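Local coordinates for protein 6-aminohexanoate-cyclic-dimer hydrolase (Arthrobacter sp., PDB 3A2Q) that hydrolyses the cyclic dimer of 6-aminohexanoate, a nylon-6 by-product, to the linear dimer, at residues V45-A53 and D73-I82; A97-Q105 and R193-T201. The protein carries 1 engineered substitution. One frame throughout, in Å; residues are numbered along the deposited sequence.

Contact 1 (V45-A53 and D73-I82); sequences VIIPLFEKA and DLTVVSQGDI
D73 meets the tips of two isoleucines from 45-53. CD1 of I47 lies 4.0 Å from OD2 of D73, and CD1 of I46 reaches its CB. The polar partners of this carboxylate lie outside the two segments: T84, N83 and the backbone N of S85 bond to it, and K117 forms a salt bridge with it. The neighbouring residue, K72, is assigned by similarity to the charge relay system. I46 and I47 both pair with K117 in a classic beta bulge, at the outer edge of the sheet. Further along, S78 opens a type II turn that ends at D81. OG of S78 donates to OD2 of D81 over 2.6 Å and meets the anti lone pair of that oxygen. Q79 takes part through its backbone: O of Q79 accepts from NZ of K52 at 3.0 Å, in the carbonyl plane. D81 forms a salt bridge with the same ammonium: OD2 of D81 is 2.7 Å from NZ of K52, met on the syn side but 27° out of the carboxylate plane. K52 comes off the first turn of helix 50-59 with CG anti to the backbone N (chi1 170°), then bends at chi3 (-73°), which brings NZ to the turn. The methyls of L49 lie against the same carboxylate, with CD2 of L49 3.6 Å from OD1 of D81. I82 closes the segment, its CG2 3.9 Å from CD1 of I47, the two side chains crossing at about a right angle. OD2 of D81 thus has two donors, and K52 grips both a carboxylate and a carbonyl of one turn. The lysine would probably favour the ionised form of D81.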
loop_
_atom_site.group_PDB
_atom_site.type_symbol
_atom_site.label_atom_id
_atom_site.label_comp_id
_atom_site.label_asym_id
_atom_site.label_seq_id
_atom_site.Cartn_x
_atom_site.Cartn_y
_atom_site.Cartn_z
ATOM N N VAL A 45 -10.692 7.947 -7.538
ATOM C CA VAL A 45 -9.833 8.850 -8.299
ATOM C C VAL A 45 -10.304 10.264 -7.977
ATOM O O VAL A 45 -11.417 10.644 -8.342
ATOM C CB VAL A 45 -9.969 8.619 -9.818
ATOM C CG1 VAL A 45 -9.120 9.635 -10.576
ATOM C CG2 VAL A 45 -9.538 7.215 -10.173
ATOM N N ILE A 46 -9.477 11.038 -7.282
ATOM C CA ILE A 46 -9.865 12.397 -6.916
ATOM C C ILE A 46 -9.361 13.457 -7.880
ATOM O O ILE A 46 -9.889 14.568 -7.916
ATOM C CB ILE A 46 -9.379 12.775 -5.502
ATOM C CG1 ILE A 46 -7.878 12.513 -5.374
ATOM C CG2 ILE A 46 -10.164 12.005 -4.460
ATOM C CD1 ILE A 46 -7.292 13.013 -4.081
ATOM N N ILE A 47 -8.343 13.113 -8.658
ATOM C CA ILE A 47 -7.768 14.046 -9.613
ATOM C C ILE A 47 -7.555 13.362 -10.950
ATOM O O ILE A 47 -6.492 12.789 -11.196
ATOM C CB ILE A 47 -6.402 14.584 -9.132
ATOM C CG1 ILE A 47 -6.543 15.231 -7.756
ATOM C CG2 ILE A 47 -5.861 15.588 -10.139
ATOM C CD1 ILE A 47 -5.217 15.540 -7.080
ATOM N N PRO A 48 -8.568 13.397 -11.830
ATOM C CA PRO A 48 -8.435 12.763 -13.142
ATOM C C PRO A 48 -7.404 13.504 -13.984
ATOM O O PRO A 48 -7.278 14.722 -13.885
ATOM C CB PRO A 48 -9.844 12.871 -13.729
ATOM C CG PRO A 48 -10.407 14.079 -13.052
ATOM C CD PRO A 48 -9.928 13.930 -11.638
ATOM N N LEU A 49 -6.662 12.758 -14.793
ATOM C CA LEU A 49 -5.644 13.329 -15.668
ATOM C C LEU A 49 -5.822 12.719 -17.050
ATOM O O LEU A 49 -4.870 12.209 -17.646
ATOM C CB LEU A 49 -4.243 13.001 -15.141
ATOM C CG LEU A 49 -3.893 13.501 -13.740
ATOM C CD1 LEU A 49 -2.546 12.936 -13.321
ATOM C CD2 LEU A 49 -3.872 15.019 -13.725
ATOM N N PHE A 50 -7.049 12.780 -17.560
ATOM C CA PHE A 50 -7.357 12.207 -18.865
ATOM C C PHE A 50 -6.592 12.832 -20.032
ATOM O O PHE A 50 -6.209 12.131 -20.968
ATOM C CB PHE A 50 -8.864 12.283 -19.127
ATOM C CG PHE A 50 -9.701 11.690 -18.026
ATOM C CD1 PHE A 50 -9.329 10.492 -17.419
ATOM C CD2 PHE A 50 -10.871 12.316 -17.610
ATOM C CE1 PHE A 50 -10.115 9.930 -16.410
ATOM C CE2 PHE A 50 -11.662 11.762 -16.606
ATOM C CZ PHE A 50 -11.283 10.565 -16.004
ATOM N N GLU A 51 -6.367 14.140 -19.987
ATOM C CA GLU A 51 -5.634 14.787 -21.069
ATOM C C GLU A 51 -4.181 14.318 -21.108
ATOM O O GLU A 51 -3.682 13.930 -22.165
ATOM C CB GLU A 51 -5.707 16.310 -20.932
ATOM C CG GLU A 51 -7.132 16.849 -20.990
ATOM C CD GLU A 51 -7.879 16.425 -22.251
ATOM O OE1 GLU A 51 -9.104 16.665 -22.325
ATOM O OE2 GLU A 51 -7.249 15.857 -23.169
ATOM N N LYS A 52 -3.504 14.345 -19.963
ATOM C CA LYS A 52 -2.121 13.888 -19.918
ATOM C C LYS A 52 -2.085 12.431 -20.347
ATOM O O LYS A 52 -1.221 12.020 -21.117
ATOM C CB LYS A 52 -1.536 14.017 -18.509
ATOM C CG LYS A 52 -0.187 13.321 -18.363
ATOM C CD LYS A 52 0.466 13.558 -17.008
ATOM C CE LYS A 52 1.009 14.971 -16.888
ATOM N NZ LYS A 52 1.829 15.142 -15.653
ATOM N N ALA A 53 -3.036 11.650 -19.847
ATOM C CA ALA A 53 -3.103 10.238 -20.191
ATOM C C ALA A 53 -3.227 10.084 -21.701
ATOM O O ALA A 53 -2.677 9.150 -22.291
ATOM C CB ALA A 53 -4.291 9.588 -19.499
ATOM N N ASP A 73 -2.017 10.477 -4.301
ATOM C CA ASP A 73 -1.656 11.885 -4.173
ATOM C C ASP A 73 -0.915 12.130 -2.866
ATOM O O ASP A 73 -1.338 12.930 -2.025
ATOM C CB ASP A 73 -2.900 12.782 -4.262
ATOM C CG ASP A 73 -2.549 14.262 -4.251
ATOM O OD1 ASP A 73 -1.530 14.636 -4.870
ATOM O OD2 ASP A 73 -3.291 15.053 -3.633
ATOM N N LEU A 74 0.201 11.423 -2.709
ATOM C CA LEU A 74 1.040 11.529 -1.524
ATOM C C LEU A 74 2.454 11.049 -1.862
ATOM O O LEU A 74 2.629 10.074 -2.607
ATOM C CB LEU A 74 0.474 10.664 -0.394
ATOM C CG LEU A 74 1.111 10.824 0.987
ATOM C CD1 LEU A 74 0.757 12.191 1.572
ATOM C CD2 LEU A 74 0.606 9.721 1.904
ATOM N N THR A 75 3.450 11.746 -1.319
ATOM C CA THR A 75 4.860 11.404 -1.514
ATOM C C THR A 75 5.386 11.653 -2.927
ATOM O O THR A 75 6.114 12.620 -3.160
ATOM C CB THR A 75 5.128 9.925 -1.128
ATOM O OG1 THR A 75 4.581 9.667 0.171
ATOM C CG2 THR A 75 6.636 9.638 -1.094
ATOM N N VAL A 76 5.037 10.774 -3.862
ATOM C CA VAL A 76 5.493 10.931 -5.235
ATOM C C VAL A 76 4.581 11.941 -5.907
ATOM O O VAL A 76 3.398 12.008 -5.592
ATOM C CB VAL A 76 5.443 9.592 -6.016
ATOM C CG1 VAL A 76 6.339 8.567 -5.347
ATOM C CG2 VAL A 76 4.019 9.082 -6.090
ATOM N N VAL A 77 5.135 12.738 -6.815
ATOM C CA VAL A 77 4.344 13.744 -7.511
ATOM C C VAL A 77 4.539 13.678 -9.017
ATOM O O VAL A 77 5.493 13.074 -9.503
ATOM C CB VAL A 77 4.696 15.168 -7.021
ATOM C CG1 VAL A 77 4.300 15.329 -5.563
ATOM C CG2 VAL A 77 6.185 15.430 -7.192
ATOM N N SER A 78 3.612 14.289 -9.752
ATOM C CA SER A 78 3.673 14.330 -11.209
ATOM C C SER A 78 3.762 15.795 -11.637
ATOM O O SER A 78 3.025 16.644 -11.137
ATOM C CB SER A 78 2.435 13.662 -11.817
ATOM O OG SER A 78 1.244 14.205 -11.275
ATOM N N GLN A 79 4.677 16.080 -12.556
ATOM C CA GLN A 79 4.918 17.440 -13.036
ATOM C C GLN A 79 3.690 18.183 -13.554
ATOM O O GLN A 79 2.943 17.671 -14.384
ATOM C CB GLN A 79 5.994 17.411 -14.123
ATOM C CG GLN A 79 6.420 18.774 -14.632
ATOM C CD GLN A 79 7.584 18.685 -15.598
ATOM O OE1 GLN A 79 7.491 18.033 -16.641
ATOM N NE2 GLN A 79 8.690 19.337 -15.255
ATOM N N GLY A 80 3.497 19.397 -13.043
ATOM C CA GLY A 80 2.381 20.224 -13.462
ATOM C C GLY A 80 1.002 19.840 -12.956
ATOM O O GLY A 80 0.017 20.495 -13.299
ATOM N N ASP A 81 0.915 18.798 -12.135
ATOM C CA ASP A 81 -0.379 18.365 -11.625
ATOM C C ASP A 81 -0.653 18.750 -10.175
ATOM O O ASP A 81 0.266 18.948 -9.381
ATOM C CB ASP A 81 -0.526 16.853 -11.787
ATOM C CG ASP A 81 -0.337 16.406 -13.221
ATOM O OD1 ASP A 81 -0.896 17.061 -14.123
ATOM O OD2 ASP A 81 0.363 15.395 -13.448
ATOM N N ILE A 82 -1.937 18.860 -9.849
ATOM C CA ILE A 82 -2.377 19.211 -8.508
ATOM C C ILE A 82 -1.806 18.234 -7.479
ATOM O O ILE A 82 -1.788 17.027 -7.707
ATOM C CB ILE A 82 -3.921 19.184 -8.418
ATOM C CG1 ILE A 82 -4.513 20.288 -9.300
ATOM C CG2 ILE A 82 -4.369 19.370 -6.976
ATOM C CD1 ILE A 82 -4.188 21.685 -8.819
#

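Contact 2 (A97-Q105 and R193-T201); sequences ADHDAYFVQ and RISPGPLVT
Y102 and P198 bury the most surface in this contact, and H99 comes next. P198 follows a cis peptide bond, and its ring lies over one face of the tyrosine. CD of P198 sits 3.7 Å from the centroid of the Y102 ring, only 6° off the normal, a CH-pi contact. With CG anti to the carbonyl carbon (chi1 -70°), the ring stands beside its own backbone N, next to the G197-P198 peptide that this N bonds. N of Y102 donates to O of G197 over 2.9 Å. At the ring edge, OG of S195 is 3.5 Å from CD1 of Y102. That hydroxyl also accepts from N of G197 in an ST turn and bonds to D236. R233 makes a cation-pi contact with Y102. Replacing Y102 with an alanine would probably leave the P198 ring and R233 without their aromatic partner and open a gap beside S195. H99 meets L199 edge-on, NE2 of H99 lying 3.7 Å from CG of L199. ND1 of H99 donates to OD1 of D98 at 2.9 Å, and a water joins NE2 of H99 to N of L199. A second water takes the N-H of F103 and donates to the carbonyl oxygens of S195 and G197, bridging the start of helix 102-110 to the loop. F103 turns its ring edge to I194, CD1 of F103 lying 3.7 Å from CG2 of I194. Both these side chains also pack on L214 of strand 211-216 and V229 of helix 219-229, and H167 of strand 165-170 meets the F103 ring edge-to-face. The loop before helix 202-207 is thereby seated against the start of helix 102-110.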
loop_
_atom_site.group_PDB
_atom_site.type_symbol
_atom_site.label_atom_id
_atom_site.label_comp_id
_atom_site.label_asym_id
_atom_site.label_seq_id
_atom_site.Cartn_x
_atom_site.Cartn_y
_atom_site.Cartn_z
ATOM N N ALA A 97 2.762 20.364 -8.472
ATOM C CA ALA A 97 4.159 19.942 -8.390
ATOM C C ALA A 97 4.938 20.421 -9.610
ATOM O O ALA A 97 4.380 20.552 -10.701
ATOM C CB ALA A 97 4.239 18.426 -8.278
ATOM N N ASP A 98 6.232 20.664 -9.430
ATOM C CA ASP A 98 7.069 21.145 -10.525
ATOM C C ASP A 98 7.932 20.078 -11.190
ATOM O O ASP A 98 8.677 20.382 -12.124
ATOM C CB ASP A 98 7.971 22.276 -10.031
ATOM C CG ASP A 98 8.792 21.876 -8.824
ATOM O OD1 ASP A 98 9.474 20.832 -8.888
ATOM O OD2 ASP A 98 8.757 22.604 -7.809
ATOM N N HIS A 99 7.835 18.835 -10.729
ATOM C CA HIS A 99 8.642 17.767 -11.313
ATOM C C HIS A 99 7.989 16.392 -11.211
ATOM O O HIS A 99 6.938 16.237 -10.593
ATOM C CB HIS A 99 9.997 17.700 -10.612
ATOM C CG HIS A 99 9.911 17.235 -9.192
ATOM N ND1 HIS A 99 9.469 18.046 -8.169
ATOM C CD2 HIS A 99 10.159 16.026 -8.634
ATOM C CE1 HIS A 99 9.447 17.356 -7.042
ATOM N NE2 HIS A 99 9.860 16.128 -7.297
ATOM N N ASP A 100 8.634 15.403 -11.827
ATOM C CA ASP A 100 8.170 14.018 -11.792
ATOM C C ASP A 100 9.037 13.253 -10.794
ATOM O O ASP A 100 10.255 13.434 -10.753
ATOM C CB ASP A 100 8.331 13.323 -13.153
ATOM C CG ASP A 100 7.262 13.709 -14.157
ATOM O OD1 ASP A 100 6.111 13.962 -13.747
ATOM O OD2 ASP A 100 7.576 13.731 -15.367
ATOM N N ALA A 101 8.416 12.405 -9.985
ATOM C CA ALA A 101 9.183 11.599 -9.041
ATOM C C ALA A 101 9.821 10.512 -9.895
ATOM O O ALA A 101 9.346 10.234 -10.994
ATOM C CB ALA A 101 8.262 10.974 -8.004
ATOM N N TYR A 102 10.898 9.903 -9.409
ATOM C CA TYR A 102 11.549 8.844 -10.169
ATOM C C TYR A 102 10.546 7.747 -10.527
ATOM O O TYR A 102 10.565 7.221 -11.636
ATOM C CB TYR A 102 12.704 8.246 -9.363
ATOM C CG TYR A 102 13.894 9.166 -9.187
ATOM C CD1 TYR A 102 14.552 9.253 -7.959
ATOM C CD2 TYR A 102 14.384 9.927 -10.253
ATOM C CE1 TYR A 102 15.665 10.071 -7.792
ATOM C CE2 TYR A 102 15.505 10.752 -10.094
ATOM C CZ TYR A 102 16.140 10.816 -8.860
ATOM O OH TYR A 102 17.266 11.599 -8.688
ATOM N N PHE A 103 9.674 7.403 -9.581
ATOM C CA PHE A 103 8.666 6.370 -9.805
ATOM C C PHE A 103 7.846 6.704 -11.049
ATOM O O PHE A 103 7.646 5.856 -11.916
ATOM C CB PHE A 103 7.715 6.271 -8.598
ATOM C CG PHE A 103 6.727 5.130 -8.687
ATOM C CD1 PHE A 103 7.019 3.893 -8.125
ATOM C CD2 PHE A 103 5.509 5.293 -9.341
ATOM C CE1 PHE A 103 6.115 2.830 -8.212
ATOM C CE2 PHE A 103 4.599 4.240 -9.436
ATOM C CZ PHE A 103 4.903 3.006 -8.870
ATOM N N VAL A 104 7.369 7.946 -11.119
ATOM C CA VAL A 104 6.560 8.395 -12.249
ATOM C C VAL A 104 7.318 8.326 -13.572
ATOM O O VAL A 104 6.762 7.907 -14.582
ATOM C CB VAL A 104 6.041 9.837 -12.018
ATOM C CG1 VAL A 104 5.353 10.359 -13.270
ATOM C CG2 VAL A 104 5.067 9.847 -10.853
ATOM N N GLN A 105 8.586 8.722 -13.567
ATOM C CA GLN A 105 9.388 8.684 -14.790
ATOM C C GLN A 105 9.580 7.251 -15.267
ATOM O O GLN A 105 9.484 6.968 -16.461
ATOM C CB GLN A 105 10.755 9.325 -14.558
ATOM C CG GLN A 105 10.699 10.766 -14.091
ATOM C CD GLN A 105 12.077 11.383 -13.977
ATOM O OE1 GLN A 105 13.000 10.772 -13.438
ATOM N NE2 GLN A 105 12.224 12.603 -14.477
ATOM N N ARG A 193 13.790 -0.905 -1.996
ATOM C CA ARG A 193 13.591 -1.515 -3.308
ATOM C C ARG A 193 13.137 -0.467 -4.318
ATOM O O ARG A 193 13.679 -0.377 -5.422
ATOM C CB ARG A 193 12.535 -2.626 -3.235
ATOM C CG ARG A 193 12.264 -3.334 -4.566
ATOM C CD ARG A 193 13.457 -4.182 -5.013
ATOM N NE ARG A 193 13.706 -5.298 -4.102
ATOM C CZ ARG A 193 14.854 -5.967 -4.037
ATOM N NH1 ARG A 193 15.865 -5.634 -4.832
ATOM N NH2 ARG A 193 14.999 -6.959 -3.168
ATOM N N ILE A 194 12.139 0.325 -3.932
ATOM C CA ILE A 194 11.578 1.350 -4.812
ATOM C C ILE A 194 11.895 2.755 -4.328
ATOM O O ILE A 194 11.591 3.106 -3.193
ATOM C CB ILE A 194 10.041 1.224 -4.909
ATOM C CG1 ILE A 194 9.662 -0.189 -5.363
ATOM C CG2 ILE A 194 9.490 2.281 -5.871
ATOM C CD1 ILE A 194 8.159 -0.412 -5.529
ATOM N N SER A 195 12.494 3.566 -5.195
ATOM C CA SER A 195 12.844 4.926 -4.815
ATOM C C SER A 195 11.649 5.867 -4.715
ATOM O O SER A 195 10.797 5.889 -5.601
ATOM C CB SER A 195 13.833 5.524 -5.810
ATOM O OG SER A 195 14.098 6.869 -5.472
ATOM N N PRO A 196 11.577 6.657 -3.626
ATOM C CA PRO A 196 10.499 7.624 -3.390
ATOM C C PRO A 196 11.020 9.023 -3.738
ATOM O O PRO A 196 10.336 10.021 -3.515
ATOM C CB PRO A 196 10.255 7.498 -1.900
ATOM C CG PRO A 196 11.663 7.352 -1.388
ATOM C CD PRO A 196 12.322 6.402 -2.378
ATOM N N GLY A 197 12.240 9.077 -4.272
ATOM C CA GLY A 197 12.864 10.343 -4.621
ATOM C C GLY A 197 12.430 10.957 -5.941
ATOM O O GLY A 197 11.540 10.429 -6.610
ATOM N N PRO A 198 13.080 12.053 -6.371
ATOM C CA PRO A 198 14.194 12.761 -5.722
ATOM C C PRO A 198 13.893 13.468 -4.398
ATOM O O PRO A 198 14.812 13.833 -3.661
ATOM C CB PRO A 198 14.653 13.745 -6.798
ATOM C CG PRO A 198 13.399 14.007 -7.575
ATOM C CD PRO A 198 12.781 12.642 -7.689
ATOM N N LEU A 199 12.619 13.686 -4.098
ATOM C CA LEU A 199 12.266 14.347 -2.849
ATOM C C LEU A 199 12.618 13.477 -1.646
ATOM O O LEU A 199 12.750 12.259 -1.762
ATOM C CB LEU A 199 10.766 14.656 -2.801
ATOM C CG LEU A 199 10.240 15.861 -3.582
ATOM C CD1 LEU A 199 8.715 15.871 -3.562
ATOM C CD2 LEU A 199 10.797 17.135 -2.964
ATOM N N VAL A 200 12.780 14.126 -0.499
ATOM C CA VAL A 200 13.063 13.453 0.759
ATOM C C VAL A 200 11.931 13.921 1.665
ATOM O O VAL A 200 11.972 15.025 2.208
ATOM C CB VAL A 200 14.416 13.892 1.364
ATOM C CG1 VAL A 200 14.634 13.201 2.704
ATOM C CG2 VAL A 200 15.546 13.556 0.407
ATOM N N THR A 201 10.914 13.084 1.823
ATOM C CA THR A 201 9.765 13.453 2.633
ATOM C C THR A 201 9.561 12.592 3.866
ATOM O O THR A 201 10.152 11.519 4.000
ATOM C CB THR A 201 8.469 13.397 1.787
ATOM O OG1 THR A 201 8.221 12.048 1.367
ATOM C CG2 THR A 201 8.603 14.272 0.554
HETATM O O HOH W 1 10.428 13.441 -5.952
HETATM O O HOH W 2 9.994 8.066 -6.871
#

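From the N terminus, contact 1 comes first. It joins edge strand 45-48 and the start of helix 50-59 to the loop after strand 68-72, closing a short loop of 19 residues that includes that strand. Contact 2 opens later and closes a longer one of 87 residues, from the start of helix 102-110 to the loop after strand 185-188. The two are in series and neither nest nor cross. They still touch: 73-82 runs beside 97-105, with a probable hydrogen bond from N of G80 to O of A97. V77 packs on A97 there. Together they link the sheet edge to loops beside its middle strands.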